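Local structure of secreted effector protein sseI (Salmonella enterica subsp. enterica serovar Typhimurium, 4G29) at residues N11-I16 / A117-C122; N60-G65 / G89-F94; A19-E24 / N54-D59. The protein is a secreted Salmonella virulence effector whose catalytic domain belongs to the cysteine protease superfamily and probably works as a papain-like thiol enzyme. One frame throughout, in Å; residues are numbered along the deposited sequence.

Starting at the N terminus, the loop 11-16 is met about a hundred residues later by the start of helix 117-126; this is contact 1, and the loop it closes encloses the other two. Inside it, contact 3 comes first, closing a helical excursion by bringing helix 18-26 against the end of helix 42-55 and the turn that follows. Contact 2 opens at N60, directly after contact 3 ends, and spans an antiparallel meander, joining strands 61-69 and 90-95 across strand 78-87. Contacts 2 and 3 are in series and both lie within contact 1; none cross. F94 touches both Y21 and F58, while W120 packs on R64 and V93, joining helices to sheet.

Contact 1: residues N11-I16 / A117-C122; sequences NLTSDI and ADEWVC
E119 reaches out from the first turn of helix 117-126 and ends against the hydroxyl of T13, in the loop ahead of helix 18-26. The interface is small, 81 Å² in all, and is carried almost wholly by these two side chains, which meet at about a right angle. T13 OG1 gives E119 OE1 a weak hydrogen bond of 3.2 Å, and T13 CB lies nearly as close to the same oxygen, at 3.4 Å. The glutamate gets there by running extended beyond CG. On the other side, chi1 of -169° turns the threonine hydroxyl away from its own backbone N and lets it face the helix. The same OG1 accepts from D15 N at 3.2 Å with an N-H...O angle of 151°, an ST turn that bends the loop just after T13 and sets the hydroxyl between the D15 amide and the glutamate.

E119 has firmer bonds outside the pair: Y10 OH is hydrogen-bonded to OE2, and the amide of S116, just ahead of the helix, to OE1. The latter is the kind of bond that forms one half of a capping box. Backbone bonds from N11 and T13 to I114 lay the loop along strand 113-116, so it is anchored to both strand and helix.

D15 comes up beside the same carboxylate, its OD2 4.5 Å from E119 OE2. Two acids this close should disfavour each other's ionisation, but the hydroxyls, the S116 amide and the helix start around E119 would probably offset that cost and keep it charged.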
loop_
_atom_site.group_PDB
_atom_site.type_symbol
_atom_site.label_atom_id
_atom_site.label_comp_id
_atom_site.label_asym_id
_atom_site.label_seq_id
_atom_site.Cartn_x
_atom_site.Cartn_y
_atom_site.Cartn_z
ATOM N N ASN A 11 0.165 14.260 -2.089
ATOM C CA ASN A 11 -0.302 12.879 -2.284
ATOM C C ASN A 11 0.011 12.364 -3.689
ATOM O O ASN A 11 0.003 11.122 -3.928
ATOM C CB ASN A 11 -1.815 12.806 -2.046
ATOM C CG ASN A 11 -2.193 12.935 -0.594
ATOM O OD1 ASN A 11 -1.353 12.891 0.299
ATOM N ND2 ASN A 11 -3.488 13.097 -0.341
ATOM N N LEU A 12 0.237 13.312 -4.609
ATOM C CA LEU A 12 0.369 13.016 -6.028
ATOM C C LEU A 12 1.672 13.583 -6.542
ATOM O O LEU A 12 1.864 14.786 -6.495
ATOM C CB LEU A 12 -0.807 13.619 -6.811
ATOM C CG LEU A 12 -2.198 13.095 -6.439
ATOM C CD1 LEU A 12 -3.325 13.841 -7.130
ATOM C CD2 LEU A 12 -2.329 11.613 -6.699
ATOM N N THR A 13 2.531 12.724 -7.059
ATOM C CA THR A 13 3.821 13.180 -7.577
ATOM C C THR A 13 3.687 13.900 -8.911
ATOM O O THR A 13 2.717 13.676 -9.636
ATOM C CB THR A 13 4.774 11.977 -7.769
ATOM O OG1 THR A 13 6.086 12.481 -8.034
ATOM C CG2 THR A 13 4.304 11.062 -8.903
ATOM N N SER A 14 4.679 14.752 -9.217
ATOM C CA SER A 14 4.774 15.493 -10.486
ATOM C C SER A 14 5.793 14.859 -11.429
ATOM O O SER A 14 5.815 15.204 -12.623
ATOM C CB SER A 14 5.172 16.955 -10.232
ATOM O OG SER A 14 4.069 17.622 -9.670
ATOM N N ASP A 15 6.599 13.933 -10.891
ATOM C CA ASP A 15 7.559 13.094 -11.638
ATOM C C ASP A 15 6.875 12.367 -12.799
ATOM O O ASP A 15 7.494 12.125 -13.841
ATOM C CB ASP A 15 8.196 12.009 -10.733
ATOM C CG ASP A 15 9.168 12.555 -9.668
ATOM O OD1 ASP A 15 9.462 13.776 -9.582
ATOM O OD2 ASP A 15 9.659 11.701 -8.882
ATOM N N ILE A 16 5.617 11.973 -12.587
ATOM C CA ILE A 16 4.755 11.367 -13.627
ATOM C C ILE A 16 3.468 12.161 -13.588
ATOM O O ILE A 16 3.264 12.902 -12.642
ATOM C CB ILE A 16 4.486 9.836 -13.372
ATOM C CG1 ILE A 16 4.009 9.610 -11.944
ATOM C CG2 ILE A 16 5.769 9.007 -13.730
ATOM C CD1 ILE A 16 3.388 8.239 -11.688
ATOM N N ALA A 117 8.276 5.417 -5.275
ATOM C CA ALA A 117 8.379 4.444 -4.188
ATOM C C ALA A 117 8.989 5.116 -2.968
ATOM O O ALA A 117 8.581 4.850 -1.857
ATOM C CB ALA A 117 9.213 3.253 -4.583
ATOM N N ASP A 118 9.973 5.997 -3.144
ATOM C CA ASP A 118 10.592 6.598 -1.988
ATOM C C ASP A 118 9.622 7.571 -1.322
ATOM O O ASP A 118 9.648 7.689 -0.087
ATOM C CB ASP A 118 11.880 7.332 -2.358
ATOM C CG ASP A 118 13.051 6.386 -2.634
ATOM O OD1 ASP A 118 12.966 5.155 -2.461
ATOM O OD2 ASP A 118 14.093 6.894 -3.029
ATOM N N GLU A 119 8.810 8.282 -2.123
ATOM C CA GLU A 119 7.856 9.229 -1.569
ATOM C C GLU A 119 6.784 8.481 -0.817
ATOM O O GLU A 119 6.317 8.946 0.226
ATOM C CB GLU A 119 7.245 10.112 -2.648
ATOM C CG GLU A 119 8.167 11.096 -3.255
ATOM C CD GLU A 119 7.652 11.724 -4.534
ATOM O OE1 GLU A 119 6.838 11.131 -5.266
ATOM O OE2 GLU A 119 8.121 12.851 -4.834
ATOM N N TRP A 120 6.400 7.300 -1.333
ATOM C CA TRP A 120 5.365 6.470 -0.715
ATOM C C TRP A 120 5.832 6.029 0.701
ATOM O O TRP A 120 5.129 6.171 1.708
ATOM C CB TRP A 120 5.029 5.297 -1.609
ATOM C CG TRP A 120 3.944 4.351 -1.078
ATOM C CD1 TRP A 120 2.601 4.480 -1.254
ATOM C CD2 TRP A 120 4.141 3.197 -0.261
ATOM N NE1 TRP A 120 1.937 3.477 -0.615
ATOM C CE2 TRP A 120 2.869 2.652 -0.005
ATOM C CE3 TRP A 120 5.271 2.537 0.257
ATOM C CZ2 TRP A 120 2.696 1.541 0.718
ATOM C CZ3 TRP A 120 5.075 1.411 1.018
ATOM C CH2 TRP A 120 3.799 0.917 1.235
ATOM N N VAL A 121 7.073 5.573 0.799
ATOM C CA VAL A 121 7.599 5.157 2.079
ATOM C C VAL A 121 7.615 6.325 3.078
ATOM O O VAL A 121 7.295 6.170 4.256
ATOM C CB VAL A 121 9.015 4.599 1.912
ATOM C CG1 VAL A 121 9.662 4.437 3.302
ATOM C CG2 VAL A 121 8.976 3.307 1.215
ATOM N N CYS A 122 8.014 7.496 2.568
ATOM C CA CYS A 122 8.063 8.727 3.314
ATOM C C CYS A 122 6.703 9.089 3.839
ATOM O O CYS A 122 6.567 9.414 5.019
ATOM C CB CYS A 122 8.636 9.834 2.435
ATOM S SG CYS A 122 10.459 9.651 2.313
#

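Contact 2: residues N60-G65 / G89-F94; sequences NIRYRG and GKDYVF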
loop_
_atom_site.group_PDB
_atom_site.type_symbol
_atom_site.label_atom_id
_atom_site.label_comp_id
_atom_site.label_asym_id
_atom_site.label_seq_id
_atom_site.Cartn_x
_atom_site.Cartn_y
_atom_site.Cartn_z
ATOM N N ASN A 60 7.123 -4.122 -15.191
ATOM C CA ASN A 60 7.549 -4.766 -13.955
ATOM C C ASN A 60 6.550 -4.438 -12.823
ATOM O O ASN A 60 6.919 -3.967 -11.760
ATOM C CB ASN A 60 8.947 -4.376 -13.519
ATOM C CG ASN A 60 9.452 -5.254 -12.391
ATOM O OD1 ASN A 60 8.954 -6.353 -12.206
ATOM N ND2 ASN A 60 10.376 -4.752 -11.601
ATOM N N ILE A 61 5.295 -4.770 -13.081
ATOM C CA ILE A 61 4.216 -4.508 -12.145
ATOM C C ILE A 61 4.287 -5.548 -11.021
ATOM O O ILE A 61 4.430 -6.739 -11.259
ATOM C CB ILE A 61 2.836 -4.567 -12.814
ATOM C CG1 ILE A 61 2.773 -3.596 -14.015
ATOM C CG2 ILE A 61 1.734 -4.364 -11.751
ATOM C CD1 ILE A 61 2.680 -2.226 -13.650
ATOM N N ARG A 62 4.262 -5.050 -9.786
ATOM C CA ARG A 62 4.255 -5.889 -8.617
ATOM C C ARG A 62 3.083 -5.473 -7.735
ATOM O O ARG A 62 2.659 -4.303 -7.788
ATOM C CB ARG A 62 5.552 -5.729 -7.836
ATOM C CG ARG A 62 6.758 -6.370 -8.456
ATOM C CD ARG A 62 7.954 -5.457 -8.301
ATOM N NE ARG A 62 7.876 -4.310 -9.204
ATOM C CZ ARG A 62 8.572 -3.180 -9.096
ATOM N NH1 ARG A 62 9.449 -2.975 -8.092
ATOM N NH2 ARG A 62 8.425 -2.241 -10.014
ATOM N N TYR A 63 2.690 -6.416 -6.867
ATOM C CA TYR A 63 1.598 -6.280 -5.948
ATOM C C TYR A 63 2.204 -6.248 -4.560
ATOM O O TYR A 63 2.847 -7.183 -4.163
ATOM C CB TYR A 63 0.626 -7.418 -6.138
ATOM C CG TYR A 63 0.046 -7.435 -7.535
ATOM C CD1 TYR A 63 -0.965 -6.538 -7.912
ATOM C CD2 TYR A 63 0.571 -8.274 -8.513
ATOM C CE1 TYR A 63 -1.496 -6.548 -9.183
ATOM C CE2 TYR A 63 0.094 -8.223 -9.826
ATOM C CZ TYR A 63 -0.939 -7.403 -10.142
ATOM O OH TYR A 63 -1.358 -7.434 -11.458
ATOM N N ARG A 64 1.975 -5.131 -3.876
ATOM C CA ARG A 64 2.556 -4.872 -2.598
ATOM C C ARG A 64 1.593 -5.220 -1.476
ATOM O O ARG A 64 0.576 -4.540 -1.299
ATOM C CB ARG A 64 3.022 -3.394 -2.504
ATOM C CG ARG A 64 3.781 -3.077 -1.199
ATOM C CD ARG A 64 4.590 -1.778 -1.315
ATOM N NE ARG A 64 5.705 -1.943 -2.249
ATOM C CZ ARG A 64 6.685 -1.067 -2.447
ATOM N NH1 ARG A 64 6.643 0.106 -1.854
ATOM N NH2 ARG A 64 7.698 -1.330 -3.269
ATOM N N GLY A 65 1.919 -6.262 -0.709
ATOM C CA GLY A 65 1.159 -6.678 0.468
ATOM C C GLY A 65 1.780 -6.065 1.703
ATOM O O GLY A 65 3.025 -6.089 1.843
ATOM N N GLY A 89 13.021 3.600 -15.412
ATOM C CA GLY A 89 14.012 3.284 -14.388
ATOM C C GLY A 89 13.698 3.671 -12.976
ATOM O O GLY A 89 14.539 3.492 -12.102
ATOM N N LYS A 90 12.496 4.198 -12.724
ATOM C CA LYS A 90 12.079 4.481 -11.351
ATOM C C LYS A 90 10.761 3.781 -11.057
ATOM O O LYS A 90 9.922 3.636 -11.954
ATOM C CB LYS A 90 11.954 5.978 -11.091
ATOM C CG LYS A 90 13.248 6.716 -11.320
ATOM C CD LYS A 90 13.094 8.198 -11.010
ATOM C CE LYS A 90 12.396 8.921 -12.143
ATOM N NZ LYS A 90 13.287 9.124 -13.342
ATOM N N ASP A 91 10.623 3.345 -9.811
ATOM C CA ASP A 91 9.379 2.732 -9.309
ATOM C C ASP A 91 8.397 3.787 -8.809
ATOM O O ASP A 91 8.781 4.742 -8.140
ATOM C CB ASP A 91 9.701 1.763 -8.187
ATOM C CG ASP A 91 10.201 0.385 -8.694
ATOM O OD1 ASP A 91 10.151 0.127 -9.915
ATOM O OD2 ASP A 91 10.638 -0.457 -7.846
ATOM N N TYR A 92 7.119 3.590 -9.152
ATOM C CA TYR A 92 5.994 4.352 -8.609
ATOM C C TYR A 92 4.971 3.408 -7.945
ATOM O O TYR A 92 4.785 2.275 -8.376
ATOM C CB TYR A 92 5.353 5.155 -9.762
ATOM C CG TYR A 92 6.333 6.153 -10.311
ATOM C CD1 TYR A 92 6.474 7.415 -9.738
ATOM C CD2 TYR A 92 7.209 5.787 -11.316
ATOM C CE1 TYR A 92 7.390 8.318 -10.244
ATOM C CE2 TYR A 92 8.124 6.657 -11.799
ATOM C CZ TYR A 92 8.217 7.930 -11.253
ATOM O OH TYR A 92 9.144 8.846 -11.732
ATOM N N VAL A 93 4.348 3.902 -6.897
ATOM C CA VAL A 93 3.348 3.172 -6.154
ATOM C C VAL A 93 2.028 3.897 -6.355
ATOM O O VAL A 93 1.915 5.077 -6.064
ATOM C CB VAL A 93 3.674 3.074 -4.680
ATOM C CG1 VAL A 93 2.655 2.182 -3.967
ATOM C CG2 VAL A 93 5.102 2.492 -4.485
ATOM N N PHE A 94 1.060 3.174 -6.904
ATOM C CA PHE A 94 -0.338 3.584 -6.935
ATOM C C PHE A 94 -1.015 2.962 -5.714
ATOM O O PHE A 94 -1.126 1.713 -5.577
ATOM C CB PHE A 94 -0.993 3.117 -8.230
ATOM C CG PHE A 94 -0.690 3.957 -9.446
ATOM C CD1 PHE A 94 0.597 4.064 -9.962
ATOM C CD2 PHE A 94 -1.749 4.506 -10.185
ATOM C CE1 PHE A 94 0.854 4.812 -11.145
ATOM C CE2 PHE A 94 -1.527 5.187 -11.326
ATOM C CZ PHE A 94 -0.211 5.385 -11.815
HETATM O O HOH W 1 9.994 -0.322 -4.745
#
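The guanidinium of R62 has D91 at one edge and the carbonyl of its near neighbour N60 at another, while N60 ND2 sits over one face, 3.3 Å above the plane and toward the rim. The grip on D91 is end-on and two-pronged: R62 NH1 meets D91 OD2 at 2.8 Å, and R62 NH2 meets D91 OD1 at 2.9 Å, both nearly straight, the first at 171°. The two planes are nonetheless 54° apart. Both acceptors lie in the arginine's plane, but the nitrogens reach each oxygen from above the carboxylate. Side-on, R62 NE at 2.8 Å and R62 NH2 share N60 O, which fixes the rotation of the group. Bends at chi2 (139°) and chi3 fold the arginine chain back to this carbonyl, two residues earlier in the chain.

R62 and D91 belong to strands 61-69 and 90-95, which do not pair directly: strand 78-87 runs between them, antiparallel to each, in the central sheet of this papain-like domain. Across that middle strand the nearest CA atoms of the two segments, those of R64 and V93, are 8.8 Å apart, and V84 of the middle strand touches both arginines.

One step further along, R64 NH1 comes obliquely to V93 CG2 at 3.9 Å. A water lies in the plane of this second guanidinium, accepting from R64 NH2 at 2.9 Å and donating to D91 OD2, so the aspartate also has an indirect tie to R64. The main polar partner of R64 is D137, bridged through NE, with Y135 making a cation-pi contact. V93 packs against what is probably the Cys-His-Asp triad of this fold (C42, H80 and D95).

Contact 3: residues A19-E24 / N54-D59; sequences AAYLEE and NEKGFD
K56 NZ and E24 OE2 face each other in a salt bridge modelled at 2.5 Å, short enough that its exact length is doubtful. The side chains arrive from opposite directions: E24 extends from helix 18-26, and K56 comes from the segment 54-59, bent at chi2 (-40°) and stretched straight beyond it. E55 joins through a long bridge, its OE1 3.9 Å from K56 NZ, which makes a three-residue charge network.

Inward of the charges, the lysine's aliphatic part runs past the Y21 ring, with K56 CG 3.7 Å from Y21 CE1. The other flank of the tyrosine meets F58: Y21 CE2 lies in the plane of the phenylalanine ring at its edge, 3.9 Å from F58 CE2. G57, at positive phi, ends the helix in a Schellman motif, and this turn separates K56 from F58 while leaving both pointing at helix 18-26. Deeper still, F58 packs edge-to-face with F94 of strand 90-95 and makes a cation-pi contact with K87.

The contact thus grades from charged to aromatic. K56 lies between two acids, with E24 OE2 and E55 OE1 5.4 Å apart, though its bridge to E55 is long; its charge would probably ease the repulsion between them, while its methylenes give Y21 an apolar neighbour.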
loop_
_atom_site.group_PDB
_atom_site.type_symbol
_atom_site.label_atom_id
_atom_site.label_comp_id
_atom_site.label_asym_id
_atom_site.label_seq_id
_atom_site.Cartn_x
_atom_site.Cartn_y
_atom_site.Cartn_z
ATOM N N ALA A 19 -1.663 13.469 -11.289
ATOM C CA ALA A 19 -2.952 14.146 -11.161
ATOM C C ALA A 19 -3.870 13.721 -12.306
ATOM O O ALA A 19 -5.044 13.389 -12.086
ATOM C CB ALA A 19 -2.776 15.666 -11.144
ATOM N N ALA A 20 -3.320 13.648 -13.513
ATOM C CA ALA A 20 -4.094 13.196 -14.673
ATOM C C ALA A 20 -4.535 11.743 -14.548
ATOM O O ALA A 20 -5.671 11.400 -14.900
ATOM C CB ALA A 20 -3.332 13.360 -15.947
ATOM N N TYR A 21 -3.623 10.889 -14.090
ATOM C CA TYR A 21 -3.942 9.495 -13.864
ATOM C C TYR A 21 -5.057 9.311 -12.841
ATOM O O TYR A 21 -5.954 8.495 -13.047
ATOM C CB TYR A 21 -2.688 8.733 -13.401
ATOM C CG TYR A 21 -1.606 8.588 -14.456
ATOM C CD1 TYR A 21 -1.898 8.527 -15.842
ATOM C CD2 TYR A 21 -0.295 8.454 -14.089
ATOM C CE1 TYR A 21 -0.881 8.356 -16.809
ATOM C CE2 TYR A 21 0.711 8.271 -15.043
ATOM C CZ TYR A 21 0.404 8.243 -16.394
ATOM O OH TYR A 21 1.405 8.072 -17.310
ATOM N N LEU A 22 -5.017 10.072 -11.743
ATOM C CA LEU A 22 -6.104 9.991 -10.757
ATOM C C LEU A 22 -7.450 10.404 -11.362
ATOM O O LEU A 22 -8.463 9.745 -11.175
ATOM C CB LEU A 22 -5.796 10.776 -9.500
ATOM C CG LEU A 22 -6.823 10.689 -8.353
ATOM C CD1 LEU A 22 -6.963 9.203 -7.869
ATOM C CD2 LEU A 22 -6.457 11.623 -7.216
ATOM N N GLU A 23 -7.466 11.480 -12.131
ATOM C CA GLU A 23 -8.694 11.874 -12.800
ATOM C C GLU A 23 -9.233 10.814 -13.744
ATOM O O GLU A 23 -10.459 10.576 -13.832
ATOM C CB GLU A 23 -8.440 13.170 -13.581
ATOM C CG GLU A 23 -8.321 14.371 -12.674
ATOM C CD GLU A 23 -9.512 14.499 -11.718
ATOM O OE1 GLU A 23 -10.682 14.366 -12.184
ATOM O OE2 GLU A 23 -9.262 14.724 -10.499
ATOM N N GLU A 24 -8.322 10.196 -14.492
ATOM C CA GLU A 24 -8.703 9.169 -15.442
ATOM C C GLU A 24 -9.282 7.938 -14.720
ATOM O O GLU A 24 -10.308 7.392 -15.116
ATOM C CB GLU A 24 -7.464 8.831 -16.255
ATOM C CG GLU A 24 -7.704 8.161 -17.513
ATOM C CD GLU A 24 -6.424 8.008 -18.317
ATOM O OE1 GLU A 24 -5.372 8.676 -18.007
ATOM O OE2 GLU A 24 -6.512 7.187 -19.261
ATOM N N ASN A 54 -0.418 -0.782 -16.684
ATOM C CA ASN A 54 0.167 -1.493 -17.790
ATOM C C ASN A 54 -0.202 -0.784 -19.071
ATOM O O ASN A 54 0.627 -0.566 -19.947
ATOM C CB ASN A 54 -0.276 -2.954 -17.793
ATOM C CG ASN A 54 0.114 -3.660 -19.038
ATOM O OD1 ASN A 54 1.275 -4.001 -19.233
ATOM N ND2 ASN A 54 -0.858 -3.892 -19.908
ATOM N N GLU A 55 -1.450 -0.361 -19.155
ATOM C CA GLU A 55 -1.888 0.283 -20.377
ATOM C C GLU A 55 -1.265 1.708 -20.524
ATOM O O GLU A 55 -1.119 2.230 -21.606
ATOM C CB GLU A 55 -3.401 0.259 -20.427
ATOM C CG GLU A 55 -3.918 0.420 -21.850
ATOM C CD GLU A 55 -4.137 1.856 -22.194
ATOM O OE1 GLU A 55 -4.286 2.654 -21.222
ATOM O OE2 GLU A 55 -4.146 2.188 -23.410
ATOM N N LYS A 56 -0.828 2.294 -19.424
ATOM C CA LYS A 56 -0.141 3.552 -19.446
ATOM C C LYS A 56 1.352 3.408 -19.738
ATOM O O LYS A 56 2.044 4.433 -19.864
ATOM C CB LYS A 56 -0.389 4.331 -18.163
ATOM C CG LYS A 56 -1.788 4.914 -17.975
ATOM C CD LYS A 56 -2.361 5.497 -19.266
ATOM C CE LYS A 56 -3.794 5.899 -19.145
ATOM N NZ LYS A 56 -4.394 6.437 -20.433
ATOM N N GLY A 57 1.851 2.172 -19.864
ATOM C CA GLY A 57 3.272 1.918 -20.164
ATOM C C GLY A 57 4.188 1.752 -18.949
ATOM O O GLY A 57 5.414 1.855 -19.098
ATOM N N PHE A 58 3.617 1.478 -17.764
ATOM C CA PHE A 58 4.423 1.052 -16.620
ATOM C C PHE A 58 4.731 -0.417 -16.872
ATOM O O PHE A 58 3.906 -1.130 -17.450
ATOM C CB PHE A 58 3.668 1.207 -15.290
ATOM C CG PHE A 58 3.476 2.625 -14.877
ATOM C CD1 PHE A 58 4.343 3.210 -13.958
ATOM C CD2 PHE A 58 2.443 3.370 -15.378
ATOM C CE1 PHE A 58 4.194 4.499 -13.584
ATOM C CE2 PHE A 58 2.290 4.681 -15.024
ATOM C CZ PHE A 58 3.145 5.248 -14.103
ATOM N N ASP A 59 5.905 -0.887 -16.491
ATOM C CA ASP A 59 6.139 -2.339 -16.534
ATOM C C ASP A 59 6.741 -2.848 -15.206
ATOM O O ASP A 59 6.773 -2.121 -14.189
ATOM C CB ASP A 59 6.956 -2.730 -17.760
ATOM C CG ASP A 59 8.300 -2.125 -17.769
ATOM O OD1 ASP A 59 8.720 -1.595 -16.742
ATOM O OD2 ASP A 59 9.003 -2.190 -18.829
#